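Local coordinates for ketol-acid reductoisomerase (uncultured archaeon GZfos26G2, PDB 4XDY), which catalyses the magnesium-dependent alkyl migration and NADH-dependent reduction of 2-acetolactate to 2,3-dihydroxy-isovalerate in branched-chain amino acid biosynthesis, at residues P86-Y94 / F114-P124. Sequence-based numbering, arbitrary orientation.
Sequences PDEVQPAIY and FNICFKRIVPP. With NAI (1,4-dihydronicotinamide adenine dinucleotide), chain E.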
loop_
_atom_site.group_PDB
_atom_site.type_symbol
_atom_site.label_atom_id
_atom_site.label_comp_id
_atom_site.label_asym_id
_atom_site.label_seq_id
_atom_site.Cartn_x
_atom_site.Cartn_y
_atom_site.Cartn_z
ATOM N N PRO A 86 11.653 -3.846 -22.669
ATOM C CA PRO A 86 10.175 -4.002 -22.661
ATOM C C PRO A 86 9.745 -5.252 -23.359
ATOM O O PRO A 86 10.269 -5.605 -24.422
ATOM C CB PRO A 86 9.678 -2.714 -23.392
ATOM C CG PRO A 86 10.776 -1.708 -23.196
ATOM C CD PRO A 86 12.066 -2.575 -23.262
ATOM N N ASP A 87 8.777 -5.975 -22.808
ATOM C CA ASP A 87 8.333 -7.241 -23.401
ATOM C C ASP A 87 8.002 -7.112 -24.880
ATOM O O ASP A 87 8.310 -7.987 -25.685
ATOM C CB ASP A 87 7.146 -7.881 -22.679
ATOM C CG ASP A 87 7.448 -8.130 -21.217
ATOM O OD1 ASP A 87 8.314 -9.032 -20.938
ATOM O OD2 ASP A 87 6.928 -7.388 -20.348
ATOM N N GLU A 88 7.358 -6.005 -25.239
ATOM C CA GLU A 88 6.799 -5.862 -26.601
ATOM C C GLU A 88 7.872 -5.688 -27.672
ATOM O O GLU A 88 7.618 -6.053 -28.811
ATOM C CB GLU A 88 5.765 -4.668 -26.643
ATOM C CG GLU A 88 6.334 -3.261 -26.326
ATOM C CD GLU A 88 6.494 -2.844 -24.899
ATOM O OE1 GLU A 88 6.450 -3.721 -24.009
ATOM O OE2 GLU A 88 6.722 -1.641 -24.623
ATOM N N VAL A 89 9.066 -5.252 -27.268
ATOM C CA VAL A 89 10.165 -5.060 -28.220
ATOM C C VAL A 89 11.181 -6.211 -28.204
ATOM O O VAL A 89 11.992 -6.331 -29.132
ATOM C CB VAL A 89 10.930 -3.745 -28.083
ATOM C CG1 VAL A 89 9.960 -2.563 -28.365
ATOM C CG2 VAL A 89 11.621 -3.576 -26.769
ATOM N N GLN A 90 11.082 -7.096 -27.202
ATOM C CA GLN A 90 12.095 -8.187 -27.141
ATOM C C GLN A 90 12.154 -9.020 -28.387
ATOM O O GLN A 90 13.271 -9.368 -28.794
ATOM C CB GLN A 90 11.863 -9.048 -25.947
ATOM C CG GLN A 90 12.018 -8.352 -24.626
ATOM C CD GLN A 90 11.802 -9.298 -23.438
ATOM O OE1 GLN A 90 11.601 -10.503 -23.606
ATOM N NE2 GLN A 90 11.738 -8.704 -22.215
ATOM N N PRO A 91 11.032 -9.432 -28.998
ATOM C CA PRO A 91 11.180 -10.379 -30.109
ATOM C C PRO A 91 12.055 -9.836 -31.264
ATOM O O PRO A 91 13.017 -10.556 -31.714
ATOM C CB PRO A 91 9.746 -10.671 -30.543
ATOM C CG PRO A 91 8.933 -10.419 -29.281
ATOM C CD PRO A 91 9.606 -9.247 -28.664
ATOM N N ALA A 92 11.827 -8.585 -31.677
ATOM C CA ALA A 92 12.599 -8.027 -32.813
ATOM C C ALA A 92 14.070 -7.820 -32.422
ATOM O O ALA A 92 14.914 -8.102 -33.238
ATOM C CB ALA A 92 12.011 -6.708 -33.308
ATOM N N ILE A 93 14.354 -7.306 -31.206
ATOM C CA ILE A 93 15.673 -7.042 -30.773
ATOM C C ILE A 93 16.423 -8.392 -30.594
ATOM O O ILE A 93 17.582 -8.549 -30.991
ATOM C CB ILE A 93 15.683 -6.194 -29.493
ATOM C CG1 ILE A 93 15.173 -4.780 -29.847
ATOM C CG2 ILE A 93 17.087 -6.080 -29.001
ATOM C CD1 ILE A 93 15.021 -3.889 -28.676
ATOM N N TYR A 94 15.712 -9.393 -30.100
ATOM C CA TYR A 94 16.311 -10.704 -29.945
ATOM C C TYR A 94 16.753 -11.216 -31.336
ATOM O O TYR A 94 17.887 -11.667 -31.514
ATOM C CB TYR A 94 15.308 -11.695 -29.293
ATOM C CG TYR A 94 15.743 -13.095 -29.439
ATOM C CD1 TYR A 94 16.735 -13.631 -28.560
ATOM C CD2 TYR A 94 15.246 -13.885 -30.433
ATOM C CE1 TYR A 94 17.189 -14.927 -28.749
ATOM C CE2 TYR A 94 15.693 -15.211 -30.587
ATOM C CZ TYR A 94 16.688 -15.691 -29.749
ATOM O OH TYR A 94 17.110 -17.025 -29.961
ATOM N N PHE A 114 6.612 -14.004 -20.419
ATOM C CA PHE A 114 5.654 -13.700 -21.518
ATOM C C PHE A 114 6.192 -14.227 -22.864
ATOM O O PHE A 114 5.536 -15.040 -23.539
ATOM C CB PHE A 114 5.378 -12.189 -21.568
ATOM C CG PHE A 114 4.337 -11.763 -22.534
ATOM C CD1 PHE A 114 4.628 -11.560 -23.894
ATOM C CD2 PHE A 114 3.030 -11.512 -22.115
ATOM C CE1 PHE A 114 3.653 -11.152 -24.789
ATOM C CE2 PHE A 114 2.054 -11.101 -23.028
ATOM C CZ PHE A 114 2.375 -10.922 -24.351
ATOM N N ASN A 115 7.382 -13.754 -23.251
ATOM C CA ASN A 115 7.836 -14.019 -24.629
ATOM C C ASN A 115 8.165 -15.454 -24.903
ATOM O O ASN A 115 7.936 -15.958 -26.036
ATOM C CB ASN A 115 8.940 -13.076 -25.013
ATOM C CG ASN A 115 8.403 -11.666 -25.358
ATOM O OD1 ASN A 115 7.399 -11.555 -26.077
ATOM N ND2 ASN A 115 8.985 -10.651 -24.829
ATOM N N ILE A 116 8.701 -16.117 -23.895
ATOM C CA ILE A 116 8.956 -17.576 -24.015
ATOM C C ILE A 116 7.656 -18.376 -23.940
ATOM O O ILE A 116 7.361 -19.222 -24.791
ATOM C CB ILE A 116 9.987 -18.068 -22.963
ATOM C CG1 ILE A 116 11.389 -17.528 -23.255
ATOM C CG2 ILE A 116 9.898 -19.573 -22.798
ATOM C CD1 ILE A 116 11.968 -18.088 -24.552
ATOM N N CYS A 117 6.819 -18.039 -22.954
ATOM C CA CYS A 117 5.533 -18.709 -22.773
ATOM C C CYS A 117 4.646 -18.662 -24.022
ATOM O O CYS A 117 4.060 -19.688 -24.414
ATOM C CB CYS A 117 4.770 -18.011 -21.619
ATOM S SG CYS A 117 3.117 -18.669 -21.309
ATOM N N PHE A 118 4.483 -17.471 -24.603
ATOM C CA PHE A 118 3.638 -17.292 -25.761
ATOM C C PHE A 118 4.351 -17.526 -27.044
ATOM O O PHE A 118 3.796 -17.270 -28.125
ATOM C CB PHE A 118 2.868 -15.969 -25.683
ATOM C CG PHE A 118 1.964 -15.882 -24.474
ATOM C CD1 PHE A 118 0.909 -16.757 -24.336
ATOM C CD2 PHE A 118 2.186 -14.921 -23.493
ATOM C CE1 PHE A 118 0.054 -16.706 -23.239
ATOM C CE2 PHE A 118 1.343 -14.864 -22.380
ATOM C CZ PHE A 118 0.280 -15.755 -22.254
ATOM N N LYS A 119 5.590 -18.031 -26.981
ATOM C CA LYS A 119 6.296 -18.427 -28.200
ATOM C C LYS A 119 6.611 -17.250 -29.145
ATOM O O LYS A 119 6.717 -17.433 -30.360
ATOM C CB LYS A 119 5.535 -19.533 -28.941
ATOM C CG LYS A 119 5.449 -20.783 -28.051
ATOM C CD LYS A 119 5.123 -21.986 -28.881
ATOM C CE LYS A 119 3.855 -22.614 -28.397
ATOM N NZ LYS A 119 4.202 -23.149 -27.064
ATOM N N ARG A 120 6.810 -16.046 -28.611
ATOM C CA ARG A 120 7.260 -14.976 -29.379
ATOM C C ARG A 120 8.749 -14.990 -29.604
ATOM O O ARG A 120 9.224 -14.344 -30.524
ATOM C CB ARG A 120 6.856 -13.672 -28.708
ATOM C CG ARG A 120 5.336 -13.525 -28.458
ATOM C CD ARG A 120 4.684 -12.838 -29.568
ATOM N NE ARG A 120 5.101 -11.427 -29.669
ATOM C CZ ARG A 120 5.178 -10.796 -30.840
ATOM N NH1 ARG A 120 4.851 -11.463 -31.927
ATOM N NH2 ARG A 120 5.564 -9.523 -30.937
ATOM N N ILE A 121 9.484 -15.643 -28.699
ATOM C CA ILE A 121 10.921 -15.927 -28.854
ATOM C C ILE A 121 11.107 -17.446 -28.705
ATOM O O ILE A 121 10.630 -18.047 -27.717
ATOM C CB ILE A 121 11.729 -15.233 -27.820
ATOM C CG1 ILE A 121 11.815 -13.718 -28.124
ATOM C CG2 ILE A 121 13.141 -15.848 -27.794
ATOM C CD1 ILE A 121 12.350 -12.876 -27.018
ATOM N N VAL A 122 11.754 -18.057 -29.706
ATOM C CA VAL A 122 11.947 -19.506 -29.705
ATOM C C VAL A 122 13.498 -19.685 -29.742
ATOM O O VAL A 122 14.091 -19.516 -30.757
ATOM C CB VAL A 122 11.226 -20.259 -30.854
ATOM C CG1 VAL A 122 11.532 -21.770 -30.801
ATOM C CG2 VAL A 122 9.707 -20.099 -30.790
ATOM N N PRO A 123 14.139 -19.896 -28.584
ATOM C CA PRO A 123 15.615 -19.878 -28.446
ATOM C C PRO A 123 16.223 -21.108 -29.164
ATOM O O PRO A 123 15.529 -21.996 -29.480
ATOM C CB PRO A 123 15.852 -19.899 -26.937
ATOM C CG PRO A 123 14.503 -19.537 -26.372
ATOM C CD PRO A 123 13.501 -20.192 -27.317
ATOM N N PRO A 124 17.463 -21.017 -29.575
ATOM C CA PRO A 124 18.084 -22.280 -30.039
ATOM C C PRO A 124 18.095 -23.381 -28.952
ATOM O O PRO A 124 18.166 -23.091 -27.717
ATOM C CB PRO A 124 19.508 -21.840 -30.441
ATOM C CG PRO A 124 19.783 -20.624 -29.685
ATOM C CD PRO A 124 18.447 -19.954 -29.327
HETATM P PA NAI E . 11.762 -0.696 -19.499
HETATM O O1A NAI E . 10.418 -0.338 -20.153
HETATM O O2A NAI E . 12.216 0.033 -18.311
HETATM O O5B NAI E . 12.813 -0.772 -20.719
HETATM C C5B NAI E . 14.229 -0.976 -20.443
HETATM C C4B NAI E . 15.054 -0.060 -21.397
HETATM O O4B NAI E . 14.828 -0.581 -22.702
HETATM C C3B NAI E . 14.668 1.440 -21.494
HETATM O O3B NAI E . 15.190 2.098 -20.340
HETATM C C2B NAI E . 15.265 1.836 -22.828
HETATM O O2B NAI E . 16.615 2.252 -22.610
HETATM C C1B NAI E . 15.216 0.492 -23.598
HETATM N N9A NAI E . 14.244 0.543 -24.678
HETATM C C8A NAI E . 12.942 1.034 -24.524
HETATM N N7A NAI E . 12.311 0.952 -25.687
HETATM C C5A NAI E . 13.199 0.450 -26.584
HETATM C C6A NAI E . 13.170 0.157 -28.005
HETATM N N6A NAI E . 12.077 0.377 -28.748
HETATM N N1A NAI E . 14.255 -0.402 -28.603
HETATM C C2A NAI E . 15.387 -0.618 -27.901
HETATM N N3A NAI E . 15.518 -0.385 -26.607
HETATM C C4A NAI E . 14.461 0.165 -25.903
HETATM O O3 NAI E . 11.666 -2.342 -19.128
HETATM P PN NAI E . 11.158 -2.901 -17.645
HETATM O O1N NAI E . 9.809 -2.305 -17.298
HETATM O O2N NAI E . 12.293 -2.703 -16.732
HETATM O O5D NAI E . 10.850 -4.377 -18.123
HETATM C C5D NAI E . 11.973 -5.299 -18.333
HETATM C C4D NAI E . 11.512 -6.793 -18.180
HETATM O O4D NAI E . 11.278 -6.923 -16.763
HETATM C C3D NAI E . 10.194 -7.157 -18.836
HETATM O O3D NAI E . 10.227 -8.520 -19.277
HETATM C C2D NAI E . 9.119 -6.997 -17.735
HETATM O O2D NAI E . 7.911 -7.733 -17.911
HETATM C C1D NAI E . 9.916 -7.449 -16.529
HETATM N N1N NAI E . 9.513 -6.992 -15.195
HETATM C C2N NAI E . 9.416 -5.664 -14.971
HETATM C C3N NAI E . 9.076 -5.188 -13.754
HETATM C C7N NAI E . 9.087 -3.776 -13.527
HETATM O O7N NAI E . 8.987 -2.856 -14.398
HETATM N N7N NAI E . 9.461 -3.453 -12.315
HETATM C C4N NAI E . 8.837 -6.139 -12.689
HETATM C C5N NAI E . 9.175 -7.507 -12.939
HETATM C C6N NAI E . 9.472 -7.885 -14.210
HETATM O O HOH W 1 8.923 -11.665 -21.727
HETATM O O HOH W 2 5.358 -7.514 -28.941
HETATM O O HOH W 3 16.233 -18.395 -31.733
#
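Asn115 supplies both direct hydrogen bonds between 86-94 and 114-124, each through its amide nitrogen. ND2 donates to the backbone O of Asp87 at 2.9 Å, a nearly straight bond (164°) close to the plane of the Asn115 amide. It also donates to the side-chain OE1 of Gln90 at 2.9 Å, arriving from above the plane of that carbonyl. The two amides are turned 59° against each other. Replacing Asn115 by alanine is likely to take the shared donor from Asp87 O and Gln90 OE1, and to leave the Gln90 amide freer to turn.

Both partners serve the NADH site. The Asp87 carboxylate accepts from the two hydroxyls of one ribose, OD1 from NAI O3D at 2.6 Å and OD2 from NAI O2D. Gln90 NE2 adds a weak bond to O3D. Asn115 thus probably helps to position these two residues from the second shell. Water 1 links Asp87 OD1 to Asn115 N, and water 2 joins Glu88 O to Arg120 NH2.

The apolar part centres on Ile121. Its CG2 sits over one face of the Tyr94 ring, 3.8 Å from the centroid, as a CH-pi contact. With CG1 beside its backbone N (chi1 -74°), CD1 reaches Gln90 CB and Tyr94 CB. Ile121 CG1 also packs on Pro91 CA. At the border of this cluster, Pro91 CG lies 3.9 Å from Arg120 NH2. The Tyr94 hydroxyl ends against Pro124 CD.

In the Rossmann domain, this contact joins the start of helix 90-98 to helix 114-117 and the loop after it. Thr258 of the second subunit hydrogen-bonds to Asp87 OD2. Gln90, Tyr94 and Pro123 also pack on strand 107-110.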